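Local coordinates for protein CurD (Moorea producens 3L, PDB 5KP7) that probably acts as a hydroxymethylglutaryl-CoA synthase of the thiolase-like superfamily and binds 4'-phosphopantetheine in a pocket, at residues 189-201 and 317-329. The protein carries 3 engineered substitutions. Sequence-based numbering, arbitrary orientation.
With PNS (4'-phosphopantetheine), chain E.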
loop_
_atom_site.group_PDB
_atom_site.type_symbol
_atom_site.label_atom_id
_atom_site.label_comp_id
_atom_site.label_asym_id
_atom_site.label_seq_id
_atom_site.Cartn_x
_atom_site.Cartn_y
_atom_site.Cartn_z
ATOM N N GLU A 189 2.224 6.698 -12.393
ATOM C CA GLU A 189 3.629 7.113 -12.221
ATOM C C GLU A 189 3.905 7.879 -10.919
ATOM O O GLU A 189 4.826 7.545 -10.178
ATOM C CB GLU A 189 4.142 7.913 -13.416
ATOM C CG GLU A 189 5.638 8.137 -13.354
ATOM C CD GLU A 189 6.160 8.918 -14.524
ATOM O OE1 GLU A 189 5.317 9.372 -15.344
ATOM O OE2 GLU A 189 7.398 9.111 -14.597
ATOM N N PRO A 190 3.096 8.894 -10.631
ATOM C CA PRO A 190 3.323 9.648 -9.408
ATOM C C PRO A 190 3.220 8.820 -8.123
ATOM O O PRO A 190 3.914 9.123 -7.168
ATOM C CB PRO A 190 2.202 10.690 -9.433
ATOM C CG PRO A 190 1.779 10.770 -10.858
ATOM C CD PRO A 190 1.930 9.400 -11.387
ATOM N N SER A 191 2.375 7.796 -8.114
ATOM C CA SER A 191 2.046 7.100 -6.901
ATOM C C SER A 191 2.812 5.812 -6.684
ATOM O O SER A 191 2.780 5.283 -5.597
ATOM C CB SER A 191 0.537 6.822 -6.826
ATOM O OG SER A 191 0.071 6.114 -7.949
ATOM N N SER A 192 3.451 5.274 -7.710
ATOM C CA SER A 192 3.936 3.887 -7.639
ATOM C C SER A 192 5.395 3.861 -7.140
ATOM O O SER A 192 6.301 4.285 -7.854
ATOM C CB SER A 192 3.786 3.238 -9.002
ATOM O OG SER A 192 2.419 2.892 -9.222
ATOM N N GLY A 193 5.588 3.392 -5.905
ATOM C CA GLY A 193 6.891 3.382 -5.263
ATOM C C GLY A 193 7.560 2.007 -5.317
ATOM O O GLY A 193 7.230 1.141 -6.135
ATOM N N ALA A 194 8.478 1.816 -4.393
ATOM C CA ALA A 194 9.205 0.578 -4.221
ATOM C C ALA A 194 9.511 0.404 -2.728
ATOM O O ALA A 194 9.856 1.372 -2.057
ATOM C CB ALA A 194 10.489 0.631 -4.993
ATOM N N GLY A 195 9.342 -0.796 -2.200
ATOM C CA GLY A 195 9.602 -0.990 -0.792
ATOM C C GLY A 195 9.331 -2.406 -0.387
ATOM O O GLY A 195 8.665 -3.159 -1.107
ATOM N N ALA A 196 9.840 -2.766 0.786
ATOM C CA ALA A 196 9.548 -4.068 1.366
ATOM C C ALA A 196 9.446 -3.978 2.869
ATOM O O ALA A 196 10.112 -3.156 3.517
ATOM C CB ALA A 196 10.625 -5.064 0.981
ATOM N N VAL A 197 8.564 -4.782 3.424
ATOM C CA VAL A 197 8.390 -4.894 4.857
ATOM C C VAL A 197 8.421 -6.358 5.236
ATOM O O VAL A 197 7.662 -7.179 4.687
ATOM C CB VAL A 197 7.099 -4.194 5.399
ATOM C CG1 VAL A 197 7.037 -4.323 6.923
ATOM C CG2 VAL A 197 7.047 -2.736 4.984
ATOM N N ALA A 198 9.293 -6.684 6.192
ATOM C CA ALA A 198 9.442 -8.053 6.696
ATOM C C ALA A 198 8.851 -8.204 8.067
ATOM O O ALA A 198 9.084 -7.351 8.947
ATOM C CB ALA A 198 10.910 -8.431 6.743
ATOM N N LEU A 199 8.083 -9.280 8.244
ATOM C CA LEU A 199 7.449 -9.619 9.523
ATOM C C LEU A 199 7.910 -10.981 9.994
ATOM O O LEU A 199 7.834 -11.968 9.231
ATOM C CB LEU A 199 5.920 -9.686 9.402
ATOM C CG LEU A 199 5.197 -8.498 8.779
ATOM C CD1 LEU A 199 3.690 -8.723 8.772
ATOM C CD2 LEU A 199 5.549 -7.222 9.478
ATOM N N LEU A 200 8.364 -11.070 11.242
ATOM C CA LEU A 200 8.583 -12.355 11.879
ATOM C C LEU A 200 7.359 -12.638 12.704
ATOM O O LEU A 200 6.987 -11.820 13.519
ATOM C CB LEU A 200 9.843 -12.310 12.740
ATOM C CG LEU A 200 10.314 -13.596 13.433
ATOM C CD1 LEU A 200 10.677 -14.637 12.394
ATOM C CD2 LEU A 200 11.440 -13.346 14.408
ATOM N N VAL A 201 6.721 -13.786 12.470
ATOM C CA VAL A 201 5.477 -14.137 13.118
ATOM C C VAL A 201 5.699 -15.352 14.041
ATOM O O VAL A 201 6.311 -16.346 13.633
ATOM C CB VAL A 201 4.380 -14.443 12.069
ATOM C CG1 VAL A 201 3.086 -14.905 12.727
ATOM C CG2 VAL A 201 4.180 -13.210 11.187
ATOM N N GLN A 317 6.563 9.093 2.236
ATOM C CA GLN A 317 7.977 9.109 1.906
ATOM C C GLN A 317 8.402 8.003 0.934
ATOM O O GLN A 317 9.498 8.042 0.394
ATOM C CB GLN A 317 8.798 8.997 3.194
ATOM C CG GLN A 317 8.623 10.230 4.068
ATOM C CD GLN A 317 9.425 10.113 5.339
ATOM O OE1 GLN A 317 10.661 10.143 5.307
ATOM N NE2 GLN A 317 8.744 9.951 6.460
ATOM N N VAL A 318 7.533 7.024 0.724
ATOM C CA VAL A 318 7.851 5.891 -0.151
ATOM C C VAL A 318 6.895 5.749 -1.330
ATOM O O VAL A 318 7.284 5.194 -2.380
ATOM C CB VAL A 318 7.880 4.603 0.705
ATOM C CG1 VAL A 318 8.195 3.421 -0.104
ATOM C CG2 VAL A 318 8.957 4.705 1.764
ATOM N N GLY A 319 5.660 6.204 -1.187
ATOM C CA GLY A 319 4.636 6.030 -2.232
ATOM C C GLY A 319 3.886 4.728 -2.032
ATOM O O GLY A 319 3.984 4.088 -0.973
ATOM N N ASN A 320 3.116 4.311 -3.028
ATOM C CA ASN A 320 2.395 3.048 -2.913
ATOM C C ASN A 320 3.421 1.922 -3.141
ATOM O O ASN A 320 4.006 1.841 -4.236
ATOM C CB ASN A 320 1.330 3.002 -4.015
ATOM C CG ASN A 320 0.477 1.755 -3.985
ATOM O OD1 ASN A 320 0.608 0.900 -3.122
ATOM N ND2 ASN A 320 -0.464 1.694 -4.908
ATOM N N ILE A 321 3.612 1.076 -2.129
ATOM C CA ILE A 321 4.504 -0.080 -2.232
ATOM C C ILE A 321 3.686 -1.383 -2.232
ATOM O O ILE A 321 4.166 -2.433 -1.840
ATOM C CB ILE A 321 5.649 -0.045 -1.214
ATOM C CG1 ILE A 321 5.178 -0.001 0.238
ATOM C CG2 ILE A 321 6.493 1.181 -1.493
ATOM C CD1 ILE A 321 6.267 -0.263 1.287
ATOM N N MET A 322 2.488 -1.274 -2.794
ATOM C CA MET A 322 1.614 -2.403 -3.102
ATOM C C MET A 322 1.330 -3.250 -1.906
ATOM O O MET A 322 0.864 -2.725 -0.910
ATOM C CB MET A 322 2.149 -3.235 -4.290
ATOM C CG MET A 322 2.544 -2.477 -5.492
ATOM S SD MET A 322 1.206 -1.528 -6.082
ATOM C CE MET A 322 2.196 -0.108 -6.534
ATOM N N GLY A 323 1.663 -4.537 -1.927
ATOM C CA GLY A 323 1.306 -5.407 -0.811
ATOM C C GLY A 323 1.970 -5.135 0.522
ATOM O O GLY A 323 1.512 -5.660 1.529
ATOM N N ALA A 324 3.047 -4.337 0.531
ATOM C CA ALA A 324 3.742 -3.945 1.743
ATOM C C ALA A 324 3.171 -2.651 2.392
ATOM O O ALA A 324 3.544 -2.316 3.516
ATOM C CB ALA A 324 5.215 -3.728 1.439
ATOM N N THR A 325 2.308 -1.923 1.690
ATOM C CA THR A 325 1.962 -0.570 2.139
ATOM C C THR A 325 1.253 -0.577 3.481
ATOM O O THR A 325 1.569 0.237 4.362
ATOM C CB THR A 325 1.122 0.195 1.107
ATOM O OG1 THR A 325 1.757 0.112 -0.170
ATOM C CG2 THR A 325 0.980 1.652 1.515
ATOM N N LEU A 326 0.284 -1.459 3.665
ATOM C CA LEU A 326 -0.413 -1.526 4.982
ATOM C C LEU A 326 0.553 -1.824 6.152
ATOM O O LEU A 326 0.391 -1.312 7.258
ATOM C CB LEU A 326 -1.551 -2.576 4.932
ATOM C CG LEU A 326 -2.250 -2.900 6.244
ATOM C CD1 LEU A 326 -2.950 -1.667 6.788
ATOM C CD2 LEU A 326 -3.291 -4.001 6.005
ATOM N N PHE A 327 1.563 -2.665 5.905
ATOM C CA PHE A 327 2.538 -2.976 6.938
ATOM C C PHE A 327 3.428 -1.784 7.224
ATOM O O PHE A 327 3.774 -1.541 8.389
ATOM C CB PHE A 327 3.373 -4.208 6.583
ATOM C CG PHE A 327 2.561 -5.485 6.431
ATOM C CD1 PHE A 327 1.355 -5.660 7.082
ATOM C CD2 PHE A 327 3.045 -6.503 5.642
ATOM C CE1 PHE A 327 0.611 -6.834 6.931
ATOM C CE2 PHE A 327 2.322 -7.693 5.506
ATOM C CZ PHE A 327 1.106 -7.843 6.163
ATOM N N LEU A 328 3.739 -1.010 6.194
ATOM C CA LEU A 328 4.476 0.221 6.417
ATOM C C LEU A 328 3.623 1.217 7.222
ATOM O O LEU A 328 4.129 1.924 8.092
ATOM C CB LEU A 328 4.918 0.856 5.105
ATOM C CG LEU A 328 5.759 2.136 5.283
ATOM C CD1 LEU A 328 6.976 1.901 6.158
ATOM C CD2 LEU A 328 6.096 2.721 3.940
ATOM N N SER A 329 2.336 1.298 6.873
ATOM C CA SER A 329 1.409 2.148 7.630
ATOM C C SER A 329 1.346 1.757 9.112
ATOM O O SER A 329 1.420 2.606 10.012
ATOM C CB SER A 329 0.018 2.098 7.030
ATOM O OG SER A 329 -0.845 2.910 7.797
HETATM O O23 PNS E . -6.181 12.989 -8.640
HETATM P P24 PNS E . -6.377 11.879 -9.646
HETATM O O26 PNS E . -6.601 12.226 -11.102
HETATM O O27 PNS E . -5.072 10.908 -9.662
HETATM C C28 PNS E . -4.486 10.415 -8.465
HETATM C C29 PNS E . -2.962 10.364 -8.570
HETATM C C30 PNS E . -2.282 9.628 -7.425
HETATM C C31 PNS E . -2.286 11.293 -9.609
HETATM C C32 PNS E . -2.808 9.160 -9.637
HETATM O O33 PNS E . -1.418 8.862 -9.948
HETATM C C34 PNS E . -3.416 7.799 -9.360
HETATM O O35 PNS E . -4.602 7.588 -9.595
HETATM N N36 PNS E . -2.621 6.905 -8.773
HETATM C C37 PNS E . -3.148 5.800 -8.004
HETATM C C38 PNS E . -3.542 4.589 -8.811
HETATM C C39 PNS E . -4.036 3.613 -7.768
HETATM O O40 PNS E . -3.253 2.817 -7.265
HETATM N N41 PNS E . -5.323 3.714 -7.423
HETATM C C42 PNS E . -5.878 2.830 -6.423
HETATM C C43 PNS E . -7.247 3.269 -5.949
HETATM S S44 PNS E . -7.778 1.985 -4.801
HETATM O O HOH W 1 0.021 3.380 -7.511
#
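L199 lays its CD1 methyl over the centre of the F327 ring, 12° off the ring normal, a CH-pi contact between strand 195-202 and helix 325-336 in the buried core of the thiolase-like fold. Beside it, V197 CG1 lies 3.7 Å from F327 CB, and CG2 of the same valine packs over A324 CB and L328 CB. With V197 CG1 anti to the backbone N (chi1 -178°), the branches part: CG1 faces F327, and CG2 faces A324 and L328. An alanine in place of F327 removes the ring, which would probably leave L199 CD1 without its aromatic face and open a gap between strand and helix.

Toward the pantetheine site, I321 CG2 presses on the backbone of A194, 3.4 Å from its C. I321 CD1 lies against G195, where a CB would collide with it. The loops then join through a single beta bridge: N320 N donates to S191 O nearly in line with the carbonyl (2.8 Å), and G193 N returns a bond to N320 O. N320 OD1 accepts from M322 N, closing an Asx turn that holds its amide. S191 OG accepts a hydrogen bond from PNS N36 (2.9 Å). Both S191 OG and S192 OG are also hydrogen-bonded to A188 O, and one water links them to N320 ND2, while giving a weak, 3.3 Å bond to PNS O40.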